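Local coordinates for protein collagen alpha-1(XV) chain (Homo sapiens, PDB 3N3F) that forms a homotrimer that joins three collagen XV chains and probably promotes their association and triple-helix folding, at residues S7-D10 against D11-Q14; L13-A16 against H17-I20; I25-D29 against S30-F34. One frame throughout, in Å; residues are numbered along the deposited sequence.

Contact 1. Residues S7-D10 against D11-Q14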
ATOM      1  N   SER A   7      -9.707  15.092   1.266  1.00 17.59           N
ATOM      2  CA  SER A   7     -11.046  14.853   1.780  1.00 20.13           C
ATOM      3  C   SER A   7     -11.725  13.802   0.917  1.00 19.73           C
ATOM      4  O   SER A   7     -12.293  12.835   1.426  1.00 19.68           O
ATOM      5  CB  SER A   7     -11.871  16.143   1.764  1.00 37.77           C
ATOM      6  OG  SER A   7     -11.382  17.085   2.702  1.00 43.48           O
ATOM      7  N   ASN A   8     -11.639  13.991  -0.396  1.00 14.91           N
ATOM      8  CA  ASN A   8     -12.257  13.075  -1.348  1.00 14.40           C
ATOM      9  C   ASN A   8     -11.490  12.994  -2.667  1.00 14.12           C
ATOM     10  O   ASN A   8     -10.474  13.667  -2.855  1.00  8.63           O
ATOM     11  CB  ASN A   8     -13.696  13.508  -1.612  1.00 23.15           C
ATOM     12  CG  ASN A   8     -13.814  14.996  -1.835  1.00 22.87           C
ATOM     13  OD1 ASN A   8     -14.557  15.677  -1.135  1.00 29.10           O
ATOM     14  ND2 ASN A   8     -13.074  15.512  -2.811  1.00 21.12           N
ATOM     15  N   MET A   9     -11.996  12.172  -3.584  1.00 14.78           N
ATOM     16  CA  MET A   9     -11.346  11.967  -4.866  1.00 15.63           C
ATOM     17  C   MET A   9     -11.162  13.235  -5.686  1.00 14.32           C
ATOM     18  O   MET A   9     -10.099  13.451  -6.260  1.00 14.16           O
ATOM     19  CB  MET A   9     -12.114  10.943  -5.702  1.00 18.76           C
ATOM     20  CG  MET A   9     -11.364  10.525  -6.957  1.00 22.03           C
ATOM     21  SD  MET A   9     -12.298   9.417  -8.019  1.00 25.69           S
ATOM     22  CE  MET A   9     -12.422   7.991  -6.990  1.00 28.62           C
ATOM     23  N   ASP A  10     -12.189  14.073  -5.745  1.00 12.78           N
ATOM     24  CA  ASP A  10     -12.090  15.300  -6.527  1.00 15.75           C
ATOM     25  C   ASP A  10     -10.995  16.237  -6.034  1.00 15.48           C
ATOM     26  O   ASP A  10     -10.297  16.862  -6.839  1.00 16.48           O
ATOM     27  CB  ASP A  10     -13.444  16.005  -6.566  1.00 27.88           C
ATOM     28  CG  ASP A  10     -14.439  15.268  -7.438  1.00 32.98           C
ATOM     29  OD1 ASP A  10     -14.123  15.057  -8.629  1.00 35.11           O
ATOM     30  OD2 ASP A  10     -15.521  14.890  -6.945  1.00 34.43           O
ATOM     31  N   ASP A  11     -10.838  16.329  -4.718  1.00 14.52           N
ATOM     32  CA  ASP A  11      -9.792  17.169  -4.147  1.00 14.71           C
ATOM     33  C   ASP A  11      -8.446  16.588  -4.602  1.00 14.23           C
ATOM     34  O   ASP A  11      -7.529  17.320  -4.966  1.00 12.76           O
ATOM     35  CB  ASP A  11      -9.899  17.166  -2.620  1.00 37.10           C
ATOM     36  CG  ASP A  11      -9.043  18.233  -1.972  1.00 42.97           C
ATOM     37  OD1 ASP A  11      -9.121  19.405  -2.403  1.00 49.26           O
ATOM     38  OD2 ASP A  11      -8.300  17.906  -1.023  1.00 48.45           O
ATOM     39  N   MET A  12      -8.342  15.263  -4.600  1.00 15.98           N
ATOM     40  CA  MET A  12      -7.118  14.595  -5.036  1.00 16.69           C
ATOM     41  C   MET A  12      -6.837  14.880  -6.517  1.00 17.23           C
ATOM     42  O   MET A  12      -5.713  15.213  -6.893  1.00 15.05           O
ATOM     43  CB  MET A  12      -7.244  13.082  -4.823  1.00 18.13           C
ATOM     44  CG  MET A  12      -6.098  12.268  -5.411  1.00 14.77           C
ATOM     45  SD  MET A  12      -6.404  10.480  -5.374  1.00 17.63           S
ATOM     46  CE  MET A  12      -7.286  10.234  -6.901  1.00 16.84           C
ATOM     47  N   LEU A  13      -7.869  14.749  -7.350  1.00 14.83           N
ATOM     48  CA  LEU A  13      -7.751  14.972  -8.789  1.00 15.83           C
ATOM     49  C   LEU A  13      -7.258  16.365  -9.185  1.00 16.98           C
ATOM     50  O   LEU A  13      -6.599  16.524 -10.208  1.00 14.78           O
ATOM     51  CB  LEU A  13      -9.095  14.705  -9.480  1.00 18.96           C
ATOM     52  CG  LEU A  13      -9.643  13.274  -9.503  1.00 18.81           C
ATOM     53  CD1 LEU A  13     -11.030  13.271 -10.132  1.00 15.91           C
ATOM     54  CD2 LEU A  13      -8.702  12.364 -10.281  1.00 19.00           C
ATOM     55  N   GLN A  14      -7.571  17.378  -8.385  1.00 19.76           N
ATOM     56  CA  GLN A  14      -7.137  18.730  -8.720  1.00 23.16           C
ATOM     57  C   GLN A  14      -5.779  19.109  -8.132  1.00 21.99           C
ATOM     58  O   GLN A  14      -5.259  20.196  -8.394  1.00 22.87           O
ATOM     59  CB  GLN A  14      -8.200  19.745  -8.293  1.00 38.65           C
ATOM     60  CG  GLN A  14      -8.510  19.762  -6.809  1.00 44.80           C
ATOM     61  CD  GLN A  14      -9.676  20.676  -6.472  1.00 47.04           C
ATOM     62  OE1 GLN A  14      -9.976  20.915  -5.302  1.00 50.78           O
ATOM     63  NE2 GLN A  14     -10.344  21.186  -7.502  1.00 49.31           N
TER

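Contact 2. Residues L13-A16 against H17-I20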
ATOM      1  N   LEU A  13      -7.869  14.749  -7.350  1.00 14.83           N
ATOM      2  CA  LEU A  13      -7.751  14.972  -8.789  1.00 15.83           C
ATOM      3  C   LEU A  13      -7.258  16.365  -9.185  1.00 16.98           C
ATOM      4  O   LEU A  13      -6.599  16.524 -10.208  1.00 14.78           O
ATOM      5  CB  LEU A  13      -9.095  14.705  -9.480  1.00 18.96           C
ATOM      6  CG  LEU A  13      -9.643  13.274  -9.503  1.00 18.81           C
ATOM      7  CD1 LEU A  13     -11.030  13.271 -10.132  1.00 15.91           C
ATOM      8  CD2 LEU A  13      -8.702  12.364 -10.281  1.00 19.00           C
ATOM      9  N   GLN A  14      -7.571  17.378  -8.385  1.00 19.76           N
ATOM     10  CA  GLN A  14      -7.137  18.730  -8.720  1.00 23.16           C
ATOM     11  C   GLN A  14      -5.779  19.109  -8.132  1.00 21.99           C
ATOM     12  O   GLN A  14      -5.259  20.196  -8.394  1.00 22.87           O
ATOM     13  CB  GLN A  14      -8.200  19.745  -8.293  1.00 38.65           C
ATOM     14  CG  GLN A  14      -8.510  19.762  -6.809  1.00 44.80           C
ATOM     15  CD  GLN A  14      -9.676  20.676  -6.472  1.00 47.04           C
ATOM     16  OE1 GLN A  14      -9.976  20.915  -5.302  1.00 50.78           O
ATOM     17  NE2 GLN A  14     -10.344  21.186  -7.502  1.00 49.31           N
ATOM     18  N   LYS A  15      -5.194  18.204  -7.356  1.00 19.69           N
ATOM     19  CA  LYS A  15      -3.901  18.463  -6.733  1.00 18.13           C
ATOM     20  C   LYS A  15      -2.850  17.426  -7.112  1.00 17.37           C
ATOM     21  O   LYS A  15      -2.062  16.988  -6.279  1.00 16.44           O
ATOM     22  CB  LYS A  15      -4.071  18.522  -5.215  1.00 21.84           C
ATOM     23  CG  LYS A  15      -4.951  19.681  -4.758  1.00 23.37           C
ATOM     24  CD  LYS A  15      -5.201  19.650  -3.263  1.00 27.52           C
ATOM     25  CE  LYS A  15      -5.919  20.910  -2.797  1.00 31.92           C
ATOM     26  NZ  LYS A  15      -7.208  21.120  -3.507  1.00 33.15           N
ATOM     27  N   ALA A  16      -2.837  17.056  -8.387  1.00 19.96           N
ATOM     28  CA  ALA A  16      -1.895  16.079  -8.909  1.00 20.94           C
ATOM     29  C   ALA A  16      -0.442  16.516  -8.751  1.00 21.78           C
ATOM     30  O   ALA A  16       0.447  15.683  -8.580  1.00 22.98           O
ATOM     31  CB  ALA A  16      -2.195  15.805 -10.384  1.00 21.48           C
ATOM     32  N   HIS A  17      -0.197  17.820  -8.807  1.00 22.61           N
ATOM     33  CA  HIS A  17       1.163  18.331  -8.689  1.00 24.06           C
ATOM     34  C   HIS A  17       1.648  18.517  -7.258  1.00 23.87           C
ATOM     35  O   HIS A  17       2.795  18.906  -7.031  1.00 23.64           O
ATOM     36  CB  HIS A  17       1.295  19.638  -9.467  1.00 40.95           C
ATOM     37  CG  HIS A  17       1.006  19.489 -10.927  1.00 44.42           C
ATOM     38  ND1 HIS A  17       1.624  18.539 -11.712  1.00 47.07           N
ATOM     39  CD2 HIS A  17       0.151  20.152 -11.741  1.00 47.08           C
ATOM     40  CE1 HIS A  17       1.162  18.623 -12.947  1.00 49.66           C
ATOM     41  NE2 HIS A  17       0.266  19.593 -12.991  1.00 50.82           N
ATOM     42  N   LEU A  18       0.780  18.238  -6.292  1.00 22.26           N
ATOM     43  CA  LEU A  18       1.160  18.353  -4.890  1.00 22.01           C
ATOM     44  C   LEU A  18       1.592  16.987  -4.367  1.00 20.69           C
ATOM     45  O   LEU A  18       2.071  16.869  -3.243  1.00 21.63           O
ATOM     46  CB  LEU A  18      -0.006  18.878  -4.045  1.00 21.78           C
ATOM     47  CG  LEU A  18      -0.469  20.315  -4.299  1.00 21.78           C
ATOM     48  CD1 LEU A  18      -1.567  20.679  -3.310  1.00 22.82           C
ATOM     49  CD2 LEU A  18       0.707  21.263  -4.156  1.00 22.66           C
ATOM     50  N   VAL A  19       1.426  15.958  -5.190  1.00 20.19           N
ATOM     51  CA  VAL A  19       1.797  14.606  -4.787  1.00 17.42           C
ATOM     52  C   VAL A  19       2.846  14.018  -5.717  1.00 19.08           C
ATOM     53  O   VAL A  19       2.644  13.958  -6.929  1.00 17.27           O
ATOM     54  CB  VAL A  19       0.574  13.666  -4.783  1.00 19.33           C
ATOM     55  CG1 VAL A  19       0.954  12.328  -4.159  1.00 17.43           C
ATOM     56  CG2 VAL A  19      -0.585  14.307  -4.028  1.00 18.22           C
ATOM     57  N   ILE A  20       3.959  13.573  -5.143  1.00 18.02           N
ATOM     58  CA  ILE A  20       5.037  12.987  -5.930  1.00 19.65           C
ATOM     59  C   ILE A  20       4.696  11.557  -6.326  1.00 20.29           C
ATOM     60  O   ILE A  20       4.093  10.812  -5.556  1.00 19.34           O
ATOM     61  CB  ILE A  20       6.373  12.962  -5.145  1.00 32.60           C
ATOM     62  CG1 ILE A  20       6.781  14.384  -4.747  1.00 33.00           C
ATOM     63  CG2 ILE A  20       7.470  12.329  -6.001  1.00 32.67           C
ATOM     64  CD1 ILE A  20       7.112  15.278  -5.919  1.00 36.62           C
TER

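Contact 3. Residues I25-D29 against S30-F34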
ATOM      1  N   ILE A  25      -2.105   7.712  -1.390  1.00 14.19           N
ATOM      2  CA  ILE A  25      -3.115   8.735  -1.124  1.00 12.35           C
ATOM      3  C   ILE A  25      -4.366   8.183  -0.443  1.00 12.62           C
ATOM      4  O   ILE A  25      -5.069   7.342  -0.993  1.00 14.24           O
ATOM      5  CB  ILE A  25      -3.551   9.430  -2.433  1.00 14.09           C
ATOM      6  CG1 ILE A  25      -2.331  10.020  -3.145  1.00 14.82           C
ATOM      7  CG2 ILE A  25      -4.576  10.519  -2.123  1.00 13.77           C
ATOM      8  CD1 ILE A  25      -2.658  10.664  -4.480  1.00 15.53           C
ATOM      9  N   TYR A  26      -4.644   8.682   0.752  1.00 12.31           N
ATOM     10  CA  TYR A  26      -5.804   8.254   1.521  1.00 14.34           C
ATOM     11  C   TYR A  26      -6.947   9.241   1.333  1.00 15.61           C
ATOM     12  O   TYR A  26      -6.746  10.452   1.406  1.00 18.65           O
ATOM     13  CB  TYR A  26      -5.427   8.169   3.002  1.00 12.63           C
ATOM     14  CG  TYR A  26      -6.543   7.789   3.959  1.00 16.41           C
ATOM     15  CD1 TYR A  26      -7.272   6.614   3.786  1.00 13.60           C
ATOM     16  CD2 TYR A  26      -6.790   8.552   5.101  1.00 15.16           C
ATOM     17  CE1 TYR A  26      -8.209   6.200   4.733  1.00 17.22           C
ATOM     18  CE2 TYR A  26      -7.725   8.148   6.054  1.00 17.66           C
ATOM     19  CZ  TYR A  26      -8.425   6.968   5.865  1.00 18.48           C
ATOM     20  OH  TYR A  26      -9.311   6.538   6.823  1.00 19.05           O
ATOM     21  N   LEU A  27      -8.141   8.728   1.063  1.00 15.39           N
ATOM     22  CA  LEU A  27      -9.305   9.591   0.909  1.00 17.38           C
ATOM     23  C   LEU A  27     -10.108   9.447   2.194  1.00 19.00           C
ATOM     24  O   LEU A  27     -10.732   8.413   2.437  1.00 19.03           O
ATOM     25  CB  LEU A  27     -10.139   9.172  -0.305  1.00 20.06           C
ATOM     26  CG  LEU A  27      -9.398   9.200  -1.647  1.00 18.20           C
ATOM     27  CD1 LEU A  27     -10.402   9.024  -2.774  1.00 19.63           C
ATOM     28  CD2 LEU A  27      -8.655  10.525  -1.817  1.00 19.70           C
ATOM     29  N   ARG A  28     -10.067  10.488   3.021  1.00 21.80           N
ATOM     30  CA  ARG A  28     -10.744  10.490   4.312  1.00 25.15           C
ATOM     31  C   ARG A  28     -12.229  10.154   4.266  1.00 24.93           C
ATOM     32  O   ARG A  28     -12.701   9.316   5.032  1.00 25.91           O
ATOM     33  CB  ARG A  28     -10.540  11.844   5.011  1.00 24.54           C
ATOM     34  CG  ARG A  28      -9.075  12.179   5.308  1.00 24.78           C
ATOM     35  CD  ARG A  28      -8.946  13.359   6.263  1.00 25.99           C
ATOM     36  NE  ARG A  28      -9.534  14.587   5.729  1.00 28.15           N
ATOM     37  CZ  ARG A  28      -8.890  15.466   4.964  1.00 29.58           C
ATOM     38  NH1 ARG A  28      -7.620  15.272   4.631  1.00 29.06           N
ATOM     39  NH2 ARG A  28      -9.526  16.544   4.524  1.00 30.04           N
ATOM     40  N   ASP A  29     -12.961  10.796   3.364  1.00 28.90           N
ATOM     41  CA  ASP A  29     -14.398  10.571   3.248  1.00 30.23           C
ATOM     42  C   ASP A  29     -14.828   9.144   2.912  1.00 28.84           C
ATOM     43  O   ASP A  29     -15.768   8.624   3.512  1.00 30.42           O
ATOM     44  CB  ASP A  29     -14.993  11.546   2.228  1.00 36.89           C
ATOM     45  CG  ASP A  29     -15.099  12.961   2.770  1.00 41.65           C
ATOM     46  OD1 ASP A  29     -14.123  13.448   3.382  1.00 42.24           O
ATOM     47  OD2 ASP A  29     -16.161  13.594   2.577  1.00 45.05           O
ATOM     48  N   SER A  30     -14.146   8.509   1.965  1.00 20.06           N
ATOM     49  CA  SER A  30     -14.499   7.152   1.566  1.00 17.70           C
ATOM     50  C   SER A  30     -13.562   6.077   2.133  1.00 18.04           C
ATOM     51  O   SER A  30     -13.756   4.887   1.885  1.00 17.86           O
ATOM     52  CB  SER A  30     -14.518   7.059   0.039  1.00 24.17           C
ATOM     53  OG  SER A  30     -13.264   7.426  -0.509  1.00 24.00           O
ATOM     54  N   THR A  31     -12.566   6.504   2.901  1.00 17.45           N
ATOM     55  CA  THR A  31     -11.585   5.598   3.489  1.00 17.81           C
ATOM     56  C   THR A  31     -11.024   4.668   2.417  1.00 18.14           C
ATOM     57  O   THR A  31     -10.940   3.453   2.603  1.00 17.30           O
ATOM     58  CB  THR A  31     -12.181   4.757   4.655  1.00 21.64           C
ATOM     59  OG1 THR A  31     -13.132   3.813   4.153  1.00 20.64           O
ATOM     60  CG2 THR A  31     -12.862   5.667   5.668  1.00 24.16           C
ATOM     61  N   GLU A  32     -10.657   5.256   1.282  1.00 20.29           N
ATOM     62  CA  GLU A  32     -10.085   4.505   0.175  1.00 19.62           C
ATOM     63  C   GLU A  32      -8.647   4.944  -0.028  1.00 19.15           C
ATOM     64  O   GLU A  32      -8.216   5.967   0.507  1.00 18.12           O
ATOM     65  CB  GLU A  32     -10.883   4.742  -1.111  1.00 26.85           C
ATOM     66  CG  GLU A  32     -12.301   4.216  -1.055  1.00 31.77           C
ATOM     67  CD  GLU A  32     -13.027   4.341  -2.379  1.00 34.78           C
ATOM     68  OE1 GLU A  32     -13.122   5.471  -2.906  1.00 37.05           O
ATOM     69  OE2 GLU A  32     -13.506   3.308  -2.890  1.00 39.66           O
ATOM     70  N   PHE A  33      -7.905   4.167  -0.805  1.00 17.00           N
ATOM     71  CA  PHE A  33      -6.512   4.483  -1.062  1.00 17.43           C
ATOM     72  C   PHE A  33      -6.188   4.469  -2.541  1.00 15.39           C
ATOM     73  O   PHE A  33      -6.681   3.628  -3.293  1.00 15.68           O
ATOM     74  CB  PHE A  33      -5.608   3.489  -0.330  1.00 23.92           C
ATOM     75  CG  PHE A  33      -4.885   4.078   0.850  1.00 25.47           C
ATOM     76  CD1 PHE A  33      -3.695   4.779   0.673  1.00 26.14           C
ATOM     77  CD2 PHE A  33      -5.386   3.923   2.138  1.00 27.84           C
ATOM     78  CE1 PHE A  33      -3.011   5.318   1.766  1.00 26.79           C
ATOM     79  CE2 PHE A  33      -4.711   4.458   3.238  1.00 26.69           C
ATOM     80  CZ  PHE A  33      -3.522   5.155   3.051  1.00 26.71           C
ATOM     81  N   PHE A  34      -5.358   5.420  -2.945  1.00 14.44           N
ATOM     82  CA  PHE A  34      -4.905   5.545  -4.323  1.00 15.20           C
ATOM     83  C   PHE A  34      -3.395   5.686  -4.270  1.00 13.96           C
ATOM     84  O   PHE A  34      -2.827   5.910  -3.205  1.00 12.99           O
ATOM     85  CB  PHE A  34      -5.496   6.795  -4.979  1.00 17.09           C
ATOM     86  CG  PHE A  34      -6.914   6.629  -5.425  1.00 19.37           C
ATOM     87  CD1 PHE A  34      -7.202   6.254  -6.733  1.00 18.71           C
ATOM     88  CD2 PHE A  34      -7.965   6.833  -4.536  1.00 18.40           C
ATOM     89  CE1 PHE A  34      -8.518   6.086  -7.149  1.00 20.01           C
ATOM     90  CE2 PHE A  34      -9.283   6.666  -4.943  1.00 18.58           C
ATOM     91  CZ  PHE A  34      -9.561   6.293  -6.251  1.00 21.02           C
TER

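Contact 1. Residues S7-D10 against D11-Q14
Met9, Met12 and Leu13 meet along one flank of a short helix, residues 9-13, that connects strand 3-6 to strand 23-27; the contact is local, between residues three or four apart. Asn8 holds the N-cap position. Its carbonyl opens the turn by accepting Met12 N, with Met12 N to Asn8 O at 3.2 Å. The next bond is the shorter one: Leu13 N lies 2.8 Å from Met9 O. The third, from Gln14 N to Asp10 O at 3.2 Å, is the most bent of these backbone bonds, with an angle of 141° at the hydrogen.

Met9 carries the apolar part. With CG anti to the backbone N (chi1 -171°), Met9 meets two partners from the next turn of the helix: Met9 CG lies 4.1 Å from the methyl CE of Met12 and equally far from Leu13 CG. Leu13 CG also rests on the backbone, 3.3 Å from Met9 O. Met12, buried, reaches Phe6, Ile25, Phe34 and Trp41, while Leu13 packs on Trp41 and on Pro53 of the second subunit. On another side of the helix Asp11 OD1 makes a salt bridge with Lys15.

The chemistry is that of an amphipathic single turn: methionines turned to the sheet, with Asp10 and Gln14 exposed. The acidic residues at its start would probably interact favourably with the helix dipole.

Contact 2. Residues L13-A16 against H17-I20
Lys15 and Leu18 form the first shell, in the loop that leaves helix 9-13. Leu18 CD1 lies alongside the lysine's aliphatic chain, 3.8 Å from Lys15 CB and also 3.8 Å from Lys15 CD, so the methyl follows the stem rather than the charged end. The leucine reaches there with CG anti to its own carbonyl carbon (chi1 -67°).

The backbone closes beside this pair: Leu18 N donates to Lys15 O at 3.1 Å. The bond is fairly straight at the hydrogen, 158°, yet the donor stands above the carbonyl plane instead of on a lone pair. Val19 CG2 comes to 3.8 Å from the same Lys15 O.

Further out, the bend at the lysine's last torsion (chi4 57°) turns NZ back toward Asp11 of the helix. Lys15 and Val19 both lean on Phe6. Ala16, buried, packs on Trp41 and on Ile52 of the second subunit, and its carbonyl accepts a hydrogen bond from Arg36.

A carbonyl bonded to the amide three residues on, with Ala16 and His17 at the corners, is the mark of a beta turn, here type I, within the beta-alpha-beta crossover leading to strand 23-27.

Contact 3. Residues I25-D29 against S30-F34
Tyr26 and Phe33 are joined across the hairpin as a non-hydrogen-bonded antiparallel pair. The tyrosine CB sits over one face of the Phe33 ring, a CH-pi contact 3.9 Å from the ring centroid. With CG anti to the backbone N (chi1 178°), the tyrosine ring runs along the neighbouring strand. Tyr26 CD1 is 3.4 Å from Phe33 CE2, and the two ring planes are inclined at 32°. Farther along the ring, Tyr26 CE1 is 3.6 Å from Thr31 CA. At the tip, Tyr26 OH lies 3.8 Å from Thr31 CG2 and is hydrogen-bonded to Glu21 of the third subunit, whose Phe24 also meets the Phe33 ring.

The other face of the sheet bears Ile25, Leu27, Glu32 and Phe34. There Leu27 CD1 presses to 3.4 Å from Phe34 CE2, and both residues lie against Met9 of helix 9-13. Glu32 takes a bond from Ser30 OG through OE1 and forms a salt bridge with Lys43 through OE2.

Backbone bonds join Ile25 and Phe34 in both directions, and Leu27 N to Glu32 O at 2.8 Å. Leu27 O receives both Thr31 N and Glu32 N, each weakly. Thr31 adopts a left-handed backbone, and with Glu32 it faces Leu27: a G1 beta bulge closing the hairpin of strands 23-27 and 32-37.

Overall arrangement
Along the chain the order is contact 1, contact 2, contact 3. Contacts 1 and 2 have centres about 9 Å apart and share Leu13 and Gln14, so the two form one continuous stretch. Contact 3 lies nearest the chain centre, about 9 Å from contact 1 and 14 Å from contact 2, centre to centre. Met9 CE reaches 3.4 Å from Phe34 CZ, placing helix 9-13 against the hairpin, whereas contact 2 touches it through Val19 and Ile25. Contact 3 forms the middle of a four-stranded mixed sheet, and contacts 1 and 2 pack on the face that carries Ile25 and Phe34; Tyr26 and Phe33, on its other face, meet the third subunit, consistent with the domain's role in trimerization.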